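Local coordinates for DUF4007 domain-containing protein (Streptomyces clavuligerus, PDB 6LB9), which is of unverified function but binds magnesium and probably serves as a DNA-nicking component of a bacterial phosphorothioation-linked defence system, at residues 4-9 with 157-162; 13-18 with 170-175; 18-23 with 53-58; 67-72 with 111-116. All blocks are in the same frame, centred on the assembly; numbering follows the deposited sequence.

Interaction 1 of 4, residues 4-9 with 157-162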
# COMPACT_ATOMS: atom_id res chain seq x y z
N SER A 4 23.87 -5.28 -27.58
CA SER A 4 22.46 -5.28 -27.96
C SER A 4 21.56 -5.79 -26.84
O SER A 4 20.37 -6.04 -27.09
CB SER A 4 22.24 -6.13 -29.22
OG SER A 4 22.88 -7.39 -29.10
N ARG A 5 22.08 -5.95 -25.62
CA ARG A 5 21.32 -6.65 -24.59
C ARG A 5 20.03 -5.91 -24.25
O ARG A 5 18.97 -6.54 -24.08
CB ARG A 5 22.18 -6.82 -23.33
CG ARG A 5 23.60 -7.32 -23.63
CD ARG A 5 24.50 -7.35 -22.40
NE ARG A 5 24.12 -8.43 -21.48
CZ ARG A 5 24.74 -9.62 -21.41
NH1 ARG A 5 25.77 -9.89 -22.20
NH2 ARG A 5 24.32 -10.54 -20.55
N LEU A 6 20.08 -4.58 -24.20
CA LEU A 6 18.90 -3.80 -23.83
C LEU A 6 17.88 -3.79 -24.94
O LEU A 6 16.67 -3.87 -24.68
CB LEU A 6 19.31 -2.37 -23.47
CG LEU A 6 18.12 -1.49 -23.09
CD1 LEU A 6 17.40 -2.10 -21.89
CD2 LEU A 6 18.58 -0.07 -22.80
N ALA A 7 18.33 -3.71 -26.20
CA ALA A 7 17.41 -3.68 -27.33
C ALA A 7 16.61 -4.97 -27.42
O ALA A 7 15.41 -4.94 -27.71
CB ALA A 7 18.18 -3.42 -28.62
N GLU A 8 17.26 -6.11 -27.18
CA GLU A 8 16.54 -7.37 -27.24
C GLU A 8 15.60 -7.53 -26.07
O GLU A 8 14.62 -8.27 -26.18
CB GLU A 8 17.51 -8.56 -27.29
CG GLU A 8 18.70 -8.35 -28.22
CD GLU A 8 19.91 -9.19 -27.84
OE1 GLU A 8 20.90 -9.19 -28.62
OE2 GLU A 8 19.88 -9.87 -26.79
N ALA A 9 15.86 -6.85 -24.97
CA ALA A 9 15.06 -7.05 -23.77
C ALA A 9 13.91 -6.05 -23.63
O ALA A 9 12.87 -6.42 -23.08
CB ALA A 9 15.96 -6.97 -22.53
N ASN A 157 22.31 4.61 -25.96
CA ASN A 157 22.98 5.00 -27.20
C ASN A 157 23.53 3.79 -27.96
O ASN A 157 23.64 3.84 -29.20
CB ASN A 157 24.11 5.98 -26.90
CG ASN A 157 23.62 7.28 -26.30
OD1 ASN A 157 22.46 7.66 -26.49
ND2 ASN A 157 24.51 7.98 -25.59
N LEU A 158 23.91 2.72 -27.25
CA LEU A 158 24.35 1.49 -27.88
C LEU A 158 23.20 0.65 -28.43
O LEU A 158 23.43 -0.22 -29.27
CB LEU A 158 25.13 0.63 -26.88
CG LEU A 158 26.38 1.16 -26.15
CD1 LEU A 158 26.43 0.61 -24.72
CD2 LEU A 158 27.65 0.81 -26.89
N SER A 159 21.97 0.87 -27.96
CA SER A 159 20.85 0.01 -28.31
C SER A 159 19.81 0.67 -29.20
O SER A 159 19.23 -0.00 -30.06
CB SER A 159 20.17 -0.51 -27.04
OG SER A 159 21.06 -1.29 -26.26
N PHE A 160 19.54 1.95 -29.00
CA PHE A 160 18.47 2.63 -29.73
C PHE A 160 19.04 3.81 -30.50
O PHE A 160 19.36 4.85 -29.87
CB PHE A 160 17.36 3.10 -28.79
CG PHE A 160 16.75 1.99 -27.94
CD1 PHE A 160 15.96 1.01 -28.52
CD2 PHE A 160 16.96 1.95 -26.57
CE1 PHE A 160 15.39 0.01 -27.75
CE2 PHE A 160 16.40 0.95 -25.79
CZ PHE A 160 15.62 -0.02 -26.38
N PRO A 161 19.16 3.74 -31.82
CA PRO A 161 19.64 4.91 -32.57
C PRO A 161 18.78 6.12 -32.30
O PRO A 161 19.29 7.22 -32.02
CB PRO A 161 19.54 4.46 -34.04
CG PRO A 161 19.40 2.96 -33.99
CD PRO A 161 18.64 2.69 -32.72
N GLU A 162 17.45 5.92 -32.34
CA GLU A 162 16.52 7.02 -32.14
C GLU A 162 16.82 7.79 -30.87
O GLU A 162 17.13 8.99 -30.91
CB GLU A 162 15.09 6.48 -32.14
CG GLU A 162 14.28 6.61 -33.48
CD GLU A 162 13.87 8.05 -33.85
OE1 GLU A 162 12.94 8.21 -34.66
OE2 GLU A 162 14.48 9.02 -33.34
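Leu6 turns its CG anti to the backbone N (chi1 179°), which carries the isobutyl end from helix 5-9 to the ring of Phe160, while Ser159 swings OG back beside its own backbone N (chi1 -61°), where it lies against Leu6 CB and Ala7 N. The touching is almost wholly apolar. Leu6 CD2 lies 3.8 Å from Phe160 CE2, with CG close behind, and the two side chains cross at about a right angle. Next to it, Phe160 CZ comes within 4.2 Å of Ala7 CA, which lets the ring rest against the helix backbone as well as against a side chain. Ser159 fills the other half of the contact: its CB sits 3.9 Å from Ala7 CB, and its OG lies 3.5 Å from Leu6 CB. The same CB stands over one face of the Phe160 ring, offset toward the rim, so that serine and phenylalanine, neighbours in sequence, meet the helix as one surface. The serine hydroxyl is 3.6 Å from Ala7 N without forming a hydrogen bond; its polar partner is instead the carbonyl of His155, one turn earlier, with a weaker bond to Asp3 O. The short N-terminal helix is thus laid against the C-terminal end of helix 145-159 and the loop that follows. Leu6 also packs on Tyr132 and Val133 of helix 129-137, so helix 5-9 touches both longer helices, and Phe160 also touches Ser12, in the loop after helix 5-9.

Interaction 2 of 4, residues 13-18 with 170-175. With MG (magnesium ion), chain C.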
# COMPACT_ATOMS: atom_id res chain seq x y z
N SER A 13 10.90 2.96 -24.64
CA SER A 13 9.85 3.71 -23.96
C SER A 13 10.41 4.40 -22.73
O SER A 13 10.86 3.73 -21.79
CB SER A 13 8.68 2.78 -23.58
OG SER A 13 7.64 3.50 -22.95
N PHE A 14 10.35 5.74 -22.69
CA PHE A 14 10.96 6.51 -21.61
C PHE A 14 10.03 7.61 -21.12
O PHE A 14 9.46 8.36 -21.93
CB PHE A 14 12.28 7.13 -22.07
CG PHE A 14 13.30 6.12 -22.53
CD1 PHE A 14 14.27 5.65 -21.64
CD2 PHE A 14 13.28 5.64 -23.84
CE1 PHE A 14 15.22 4.72 -22.05
CE2 PHE A 14 14.22 4.72 -24.28
CZ PHE A 14 15.20 4.25 -23.38
N ALA A 15 9.91 7.73 -19.80
CA ALA A 15 9.20 8.84 -19.13
C ALA A 15 7.71 8.92 -19.50
O ALA A 15 7.08 9.95 -19.28
CB ALA A 15 9.88 10.19 -19.43
N ARG A 16 7.10 7.87 -20.04
CA ARG A 16 5.68 7.99 -20.36
C ARG A 16 4.82 8.09 -19.11
O ARG A 16 3.70 8.62 -19.16
CB ARG A 16 5.23 6.81 -21.22
CG ARG A 16 6.07 6.58 -22.47
CD ARG A 16 5.61 7.44 -23.62
NE ARG A 16 6.41 7.27 -24.85
CZ ARG A 16 5.92 6.76 -25.98
NH1 ARG A 16 4.66 6.34 -26.05
NH2 ARG A 16 6.70 6.66 -27.05
N HIS A 17 5.32 7.59 -17.97
CA HIS A 17 4.68 7.71 -16.67
C HIS A 17 4.70 9.14 -16.14
O HIS A 17 4.06 9.39 -15.11
CB HIS A 17 5.41 6.80 -15.68
CG HIS A 17 6.89 6.93 -15.77
ND1 HIS A 17 7.57 8.01 -15.26
CD2 HIS A 17 7.82 6.16 -16.39
CE1 HIS A 17 8.86 7.88 -15.51
NE2 HIS A 17 9.04 6.76 -16.20
N GLU A 18 5.43 10.06 -16.78
CA GLU A 18 5.52 11.46 -16.34
C GLU A 18 5.98 11.56 -14.87
O GLU A 18 5.59 12.48 -14.14
CB GLU A 18 4.19 12.21 -16.56
CG GLU A 18 3.86 12.49 -18.06
CD GLU A 18 2.48 13.17 -18.33
OE1 GLU A 18 2.24 14.30 -17.83
OE2 GLU A 18 1.65 12.59 -19.08
N ALA A 170 16.36 10.92 -17.09
CA ALA A 170 16.41 11.45 -15.73
C ALA A 170 15.06 11.31 -15.04
O ALA A 170 14.99 10.99 -13.84
CB ALA A 170 16.86 12.91 -15.75
N LYS A 171 13.96 11.54 -15.77
CA LYS A 171 12.64 11.38 -15.19
C LYS A 171 12.36 9.93 -14.82
O LYS A 171 11.80 9.65 -13.76
CB LYS A 171 11.57 11.91 -16.15
CG LYS A 171 11.55 13.44 -16.28
CD LYS A 171 10.71 13.82 -17.49
CE LYS A 171 10.61 15.33 -17.65
NZ LYS A 171 10.16 15.67 -19.02
N ASP A 172 12.76 8.98 -15.70
CA ASP A 172 12.70 7.57 -15.35
C ASP A 172 13.40 7.31 -14.02
O ASP A 172 12.90 6.54 -13.19
CB ASP A 172 13.38 6.71 -16.42
CG ASP A 172 12.52 6.49 -17.62
OD1 ASP A 172 11.32 6.81 -17.58
OD2 ASP A 172 13.07 5.98 -18.62
N VAL A 173 14.56 7.92 -13.82
CA VAL A 173 15.38 7.62 -12.64
C VAL A 173 14.74 8.22 -11.39
O VAL A 173 14.75 7.59 -10.32
CB VAL A 173 16.82 8.13 -12.87
CG1 VAL A 173 17.59 8.17 -11.56
CG2 VAL A 173 17.53 7.25 -13.92
N ASP A 174 14.18 9.43 -11.49
CA ASP A 174 13.39 9.95 -10.38
C ASP A 174 12.26 9.00 -10.04
O ASP A 174 11.97 8.75 -8.86
CB ASP A 174 12.83 11.34 -10.71
CG ASP A 174 13.88 12.41 -10.60
OD1 ASP A 174 14.81 12.23 -9.78
OD2 ASP A 174 13.79 13.42 -11.32
N CYS A 175 11.63 8.43 -11.06
CA CYS A 175 10.47 7.60 -10.79
C CYS A 175 10.91 6.27 -10.17
O CYS A 175 10.25 5.77 -9.26
CB CYS A 175 9.69 7.40 -12.08
SG CYS A 175 8.16 6.42 -11.91
MG MG C . -0.60 13.44 -19.81
O HOH W 1 12.15 3.56 -19.28
O HOH W 2 -2.52 11.80 -19.79
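Two hydrogen bonds converge on one carboxylate oxygen: Asp172 OD1 of helix 166-180 accepts from Ala15 N at 2.8 Å and from His17 NE2 at 2.7 Å. The backbone donor arrives on the syn side and the imidazole on the anti side, from opposite faces of the carboxylate plane. His17 reaches it with CG set between its backbone N and carbonyl carbon (chi1 46°). Ring and carboxylate are turned 44° apart, and both bonds are bent, with the N-H of His17 meeting OD1 at 143°. His17 ND1 is bonded to Thr19 N, so both ring nitrogens are tied and its rotation is probably fixed. The other oxygen, OD2, accepts from water 1, which also donates to Ser13 O, and bonds Ser130 OG; no oxygen of this buried carboxylate therefore lacks a partner. The edge of the Phe14 ring meets OD2 too, CD1 lying 3.3 Å from Asp172 OD2, near the ring plane. Cys175 SG hangs over one face of the His17 ring, 4.0 Å from its centroid, and Ala15 CA backs the other face. The non-polar contact is Ala15 CB on Lys171 CB at 4.1 Å. His17 sits within a type I beta turn from Ala15 to Glu18, after which the extended Glu18 chain runs out to magnesium, bound by OE2 at 2.5 Å. The whole is a His-carboxylate pair tying a metal-bearing loop to a helix.

Interaction 3 of 4, residues 18-23 with 53-58. With MG (magnesium ion), chain C.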
# COMPACT_ATOMS: atom_id res chain seq x y z
N GLU A 18 5.43 10.06 -16.78
CA GLU A 18 5.52 11.46 -16.34
C GLU A 18 5.98 11.56 -14.87
O GLU A 18 5.59 12.48 -14.14
CB GLU A 18 4.19 12.21 -16.56
CG GLU A 18 3.86 12.49 -18.06
CD GLU A 18 2.48 13.17 -18.33
OE1 GLU A 18 2.24 14.30 -17.83
OE2 GLU A 18 1.65 12.59 -19.08
N THR A 19 6.83 10.62 -14.45
CA THR A 19 7.40 10.51 -13.11
C THR A 19 6.38 10.15 -12.03
O THR A 19 6.69 10.28 -10.84
CB THR A 19 8.16 11.78 -12.65
OG1 THR A 19 7.23 12.84 -12.38
CG2 THR A 19 9.14 12.24 -13.70
N PHE A 20 5.17 9.73 -12.41
CA PHE A 20 4.25 9.14 -11.44
C PHE A 20 4.65 7.68 -11.17
O PHE A 20 4.70 6.86 -12.09
CB PHE A 20 2.82 9.20 -11.96
CG PHE A 20 2.21 10.57 -11.92
CD1 PHE A 20 2.12 11.27 -10.72
CD2 PHE A 20 1.68 11.14 -13.08
CE1 PHE A 20 1.51 12.54 -10.69
CE2 PHE A 20 1.08 12.41 -13.05
CZ PHE A 20 1.00 13.10 -11.85
N ALA A 21 4.94 7.36 -9.90
CA ALA A 21 5.16 5.97 -9.51
C ALA A 21 3.84 5.18 -9.52
O ALA A 21 2.76 5.77 -9.43
CB ALA A 21 5.82 5.90 -8.13
N PRO A 22 3.90 3.85 -9.63
CA PRO A 22 2.66 3.05 -9.69
C PRO A 22 1.78 3.23 -8.45
O PRO A 22 2.27 3.44 -7.34
CB PRO A 22 3.16 1.60 -9.78
CG PRO A 22 4.60 1.70 -10.19
CD PRO A 22 5.10 3.00 -9.65
N ARG A 23 0.47 3.09 -8.66
CA ARG A 23 -0.52 3.16 -7.60
C ARG A 23 -1.43 1.93 -7.68
O ARG A 23 -1.84 1.52 -8.77
CB ARG A 23 -1.39 4.41 -7.68
CG ARG A 23 -0.60 5.71 -7.84
CD ARG A 23 -1.51 6.94 -7.64
NE ARG A 23 -0.89 8.15 -8.18
CZ ARG A 23 -1.43 9.36 -8.14
NH1 ARG A 23 -2.63 9.52 -7.59
NH2 ARG A 23 -0.77 10.41 -8.66
N GLY A 53 -7.13 12.48 -12.54
CA GLY A 53 -6.96 13.71 -13.28
C GLY A 53 -6.50 13.48 -14.71
O GLY A 53 -5.83 12.48 -15.02
N LYS A 54 -6.84 14.43 -15.58
CA LYS A 54 -6.49 14.33 -17.00
C LYS A 54 -5.00 14.10 -17.20
O LYS A 54 -4.58 13.36 -18.12
CB LYS A 54 -6.94 15.59 -17.75
CG LYS A 54 -6.71 15.56 -19.27
CD LYS A 54 -8.02 15.60 -20.06
CE LYS A 54 -7.91 14.88 -21.41
NZ LYS A 54 -7.86 13.39 -21.25
N ASN A 55 -4.16 14.69 -16.33
CA ASN A 55 -2.72 14.54 -16.41
C ASN A 55 -2.23 13.16 -15.93
O ASN A 55 -1.02 12.92 -15.97
CB ASN A 55 -2.05 15.65 -15.60
CG ASN A 55 -2.34 15.55 -14.11
OD1 ASN A 55 -3.47 15.26 -13.69
ND2 ASN A 55 -1.33 15.81 -13.30
N MET A 56 -3.12 12.27 -15.48
CA MET A 56 -2.73 10.95 -14.97
C MET A 56 -3.18 9.80 -15.86
O MET A 56 -2.74 8.67 -15.64
CB MET A 56 -3.32 10.71 -13.57
CG MET A 56 -2.79 11.61 -12.46
SD MET A 56 -3.92 11.63 -11.04
CE MET A 56 -3.32 13.08 -10.16
N VAL A 57 -4.06 10.05 -16.84
CA VAL A 57 -4.64 8.97 -17.63
C VAL A 57 -3.56 8.19 -18.37
O VAL A 57 -3.56 6.95 -18.39
CB VAL A 57 -5.69 9.52 -18.61
CG1 VAL A 57 -6.18 8.42 -19.57
CG2 VAL A 57 -6.86 10.14 -17.85
N TYR A 58 -2.61 8.90 -19.00
CA TYR A 58 -1.63 8.15 -19.78
C TYR A 58 -0.67 7.38 -18.87
O TYR A 58 -0.28 6.26 -19.20
CB TYR A 58 -0.86 9.06 -20.74
CG TYR A 58 -0.27 8.23 -21.88
CD1 TYR A 58 0.95 7.58 -21.73
CD2 TYR A 58 -0.97 8.06 -23.07
CE1 TYR A 58 1.47 6.79 -22.74
CE2 TYR A 58 -0.45 7.29 -24.10
CZ TYR A 58 0.78 6.66 -23.92
OH TYR A 58 1.32 5.89 -24.92
MG MG C . -0.60 13.44 -19.81
O HOH W 2 -2.52 11.80 -19.79
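Phe20 points its CB toward the loop 53-56, and with CG set beside its own backbone N (chi1 -74°) the ring is carried across the gap to Asn55 and Met56. Beyond CB and CG the ring splits its contacts between its two sides. CD1 lies in the plane of the Arg23 guanidinium, at its edge. On the other side CE2 comes 3.6 Å from Asn55 O, the oxygen being near the ring plane, and 4.0 Å from Met56 CG. The tip, CZ, is 3.9 Å from Asn55 ND2, which also sits at the ring edge; the amide stands almost upright to the ring, the planes 79° apart. Met56 crosses Phe20 at about a right angle and runs on, extended, so that its CE lies 4.0 Å from Arg23 NH2. Its SD receives a weak bond from Gly53 N within the same loop. Arg23, stretched out from CG to NE, spends its other terminal nitrogen, NH1, on a salt bridge to Glu105 of the second subunit, which links this loop to the dimer contact. Phe20 O is held by Trp63 NE1 of helix 57-66. Next to the aromatic contact, Glu18 OE1 passes 4.0 Å from Asn55 O, while OE2 binds the magnesium. There water 2, itself 2.5 Å from magnesium, donates to Lys54 O and accepts from Tyr58 N. The outcome is a surface magnesium site at a helix N-terminus, in which the loop 18-23 supplies the carboxylate and the segment 53-58 positions the water.

Interaction 4 of 4, residues 67-72 with 111-116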
# COMPACT_ATOMS: atom_id res chain seq x y z
N PHE A 67 3.41 -3.48 -16.55
CA PHE A 67 3.25 -4.65 -15.70
C PHE A 67 2.66 -5.88 -16.44
O PHE A 67 2.30 -6.85 -15.77
CB PHE A 67 2.38 -4.31 -14.49
CG PHE A 67 3.09 -3.50 -13.44
CD1 PHE A 67 4.18 -4.04 -12.76
CD2 PHE A 67 2.69 -2.21 -13.15
CE1 PHE A 67 4.85 -3.28 -11.79
CE2 PHE A 67 3.36 -1.45 -12.20
CZ PHE A 67 4.44 -2.00 -11.51
N LYS A 68 2.58 -5.87 -17.77
CA LYS A 68 1.99 -6.97 -18.54
C LYS A 68 0.54 -7.25 -18.13
O LYS A 68 0.07 -8.39 -18.20
CB LYS A 68 2.82 -8.26 -18.45
CG LYS A 68 4.36 -8.12 -18.57
CD LYS A 68 4.80 -7.35 -19.82
CE LYS A 68 6.26 -7.60 -20.16
NZ LYS A 68 7.23 -6.97 -19.21
N LEU A 69 -0.17 -6.21 -17.68
CA LEU A 69 -1.58 -6.31 -17.32
C LEU A 69 -2.50 -6.00 -18.49
O LEU A 69 -3.67 -6.41 -18.47
CB LEU A 69 -1.89 -5.35 -16.15
CG LEU A 69 -1.07 -5.67 -14.89
CD1 LEU A 69 -1.27 -4.60 -13.81
CD2 LEU A 69 -1.46 -7.05 -14.37
N THR A 70 -1.98 -5.30 -19.50
CA THR A 70 -2.68 -5.11 -20.76
C THR A 70 -1.70 -5.30 -21.91
O THR A 70 -0.48 -5.24 -21.75
CB THR A 70 -3.30 -3.72 -20.92
OG1 THR A 70 -2.25 -2.74 -20.87
CG2 THR A 70 -4.34 -3.45 -19.85
N ARG A 71 -2.29 -5.51 -23.08
CA ARG A 71 -1.63 -5.38 -24.37
C ARG A 71 -2.40 -4.37 -25.21
O ARG A 71 -3.58 -4.09 -24.96
CB ARG A 71 -1.57 -6.73 -25.08
CG ARG A 71 -0.68 -7.75 -24.39
CD ARG A 71 0.66 -7.73 -25.05
NE ARG A 71 1.12 -9.08 -25.33
CZ ARG A 71 2.20 -9.37 -26.04
NH1 ARG A 71 2.94 -8.40 -26.56
NH2 ARG A 71 2.53 -10.64 -26.23
N GLU A 72 -1.73 -3.82 -26.22
CA GLU A 72 -2.32 -2.79 -27.06
C GLU A 72 -2.24 -3.20 -28.53
O GLU A 72 -1.29 -3.86 -28.96
CB GLU A 72 -1.64 -1.44 -26.80
CG GLU A 72 -1.93 -0.92 -25.37
CD GLU A 72 -1.50 0.52 -25.13
OE1 GLU A 72 -1.06 1.17 -26.11
OE2 GLU A 72 -1.60 1.00 -23.97
N TRP A 111 6.40 -8.47 -5.28
CA TRP A 111 7.57 -9.10 -5.89
C TRP A 111 7.24 -9.58 -7.30
O TRP A 111 8.01 -9.36 -8.24
CB TRP A 111 8.06 -10.29 -5.02
CG TRP A 111 8.78 -9.84 -3.77
CD1 TRP A 111 8.31 -9.90 -2.49
CD2 TRP A 111 10.08 -9.22 -3.68
NE1 TRP A 111 9.23 -9.38 -1.62
CE2 TRP A 111 10.32 -8.94 -2.32
CE3 TRP A 111 11.05 -8.86 -4.63
CZ2 TRP A 111 11.49 -8.34 -1.87
CZ3 TRP A 111 12.22 -8.26 -4.17
CH2 TRP A 111 12.43 -8.01 -2.81
N LEU A 112 6.08 -10.21 -7.46
CA LEU A 112 5.66 -10.75 -8.75
C LEU A 112 5.46 -9.64 -9.77
O LEU A 112 5.93 -9.73 -10.92
CB LEU A 112 4.38 -11.57 -8.57
CG LEU A 112 3.74 -12.09 -9.87
CD1 LEU A 112 4.61 -13.16 -10.50
CD2 LEU A 112 2.29 -12.58 -9.65
N LEU A 113 4.74 -8.58 -9.38
CA LEU A 113 4.55 -7.46 -10.29
C LEU A 113 5.90 -6.87 -10.70
O LEU A 113 6.12 -6.56 -11.88
CB LEU A 113 3.67 -6.41 -9.63
CG LEU A 113 2.19 -6.78 -9.67
CD1 LEU A 113 1.43 -5.87 -8.71
CD2 LEU A 113 1.66 -6.64 -11.10
N HIS A 114 6.83 -6.77 -9.74
CA HIS A 114 8.18 -6.31 -10.03
C HIS A 114 8.87 -7.19 -11.08
O HIS A 114 9.49 -6.67 -12.03
CB HIS A 114 8.98 -6.27 -8.72
CG HIS A 114 10.43 -5.94 -8.89
ND1 HIS A 114 10.87 -4.68 -9.24
CD2 HIS A 114 11.54 -6.69 -8.72
CE1 HIS A 114 12.19 -4.67 -9.30
NE2 HIS A 114 12.63 -5.88 -9.00
N TRP A 115 8.77 -8.51 -10.94
CA TRP A 115 9.28 -9.42 -11.96
C TRP A 115 8.64 -9.14 -13.31
O TRP A 115 9.33 -9.12 -14.34
CB TRP A 115 9.02 -10.88 -11.54
CG TRP A 115 9.43 -11.95 -12.57
CD1 TRP A 115 8.59 -12.77 -13.30
CD2 TRP A 115 10.77 -12.31 -12.97
NE1 TRP A 115 9.32 -13.60 -14.13
CE2 TRP A 115 10.65 -13.34 -13.94
CE3 TRP A 115 12.04 -11.88 -12.59
CZ2 TRP A 115 11.77 -13.93 -14.54
CZ3 TRP A 115 13.16 -12.47 -13.20
CH2 TRP A 115 13.02 -13.48 -14.16
N TRP A 116 7.32 -8.96 -13.33
CA TRP A 116 6.63 -8.72 -14.60
C TRP A 116 7.12 -7.43 -15.25
O TRP A 116 7.27 -7.37 -16.48
CB TRP A 116 5.11 -8.68 -14.40
CG TRP A 116 4.56 -10.05 -14.19
CD1 TRP A 116 5.23 -11.23 -14.33
CD2 TRP A 116 3.21 -10.39 -13.83
NE1 TRP A 116 4.40 -12.29 -14.06
CE2 TRP A 116 3.16 -11.81 -13.74
CE3 TRP A 116 2.07 -9.65 -13.55
CZ2 TRP A 116 1.99 -12.49 -13.38
CZ3 TRP A 116 0.90 -10.33 -13.19
CH2 TRP A 116 0.88 -11.74 -13.11
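Phe67, the first residue to leave helix 57-66, brings its CA to 5.4 Å from that of Trp116, so the turn before strand 70-74 runs close against helix 107-118. Phe67 lies edge-on to the backbone: its CD1 is 3.3 Å from Leu113 O, with the oxygen in the ring plane, and 4.0 Å from Leu113 CB. Its ring also meets that of Phe202, nearly parallel. A Schellman motif ends helix 57-66 here, Leu69 N bonding to Ser64 O and Lys68 N to Arg65 O, and Lys68 as its C-prime residue takes positive phi (58°). That turn aims the Lys68 chain at the last turn of the neighbouring helix, and bends at chi2 and chi4 bring NZ round to Trp116 O, to which it donates at 2.8 Å, almost straight down the carbonyl (170°). NZ also bonds Ser119 O, so the ammonium is shared by carbonyls at the helix C-terminus, where the helix dipole would favour a positive charge. Phe67 O lies 3.6 Å from Trp116 CE3, oblique to the ring. Leu69 CD2 lies 4.2 Å from Trp116 CZ3, and the other methyl, CD1, leans toward Leu113 CD2; Trp116 NE1 is meanwhile bonded to Tyr236 OH.

Overall arrangement
Interaction 4 lies near the centre of the chain and interaction 2 is likewise buried, interaction 1 is partly buried, and interaction 3 is at the surface. Interactions 2 and 3 share Glu18 and the magnesium ion, and both use the loop between helices 5-9 and 24-34, against helix 166-180 and against the start of helix 57-66 respectively. Interaction 1 joins interaction 2 through Phe160 and Phe14, and interaction 3 joins interaction 4 through Pro22 and Phe67. Chemistry follows place: interaction 1 is mostly apolar, with no hydrogen bond across it, interaction 2 turns on a buried carboxylate, interaction 3 combines ring-edge contacts with a metal-bound water, and interaction 4 sets a lysine against helix-end carbonyls.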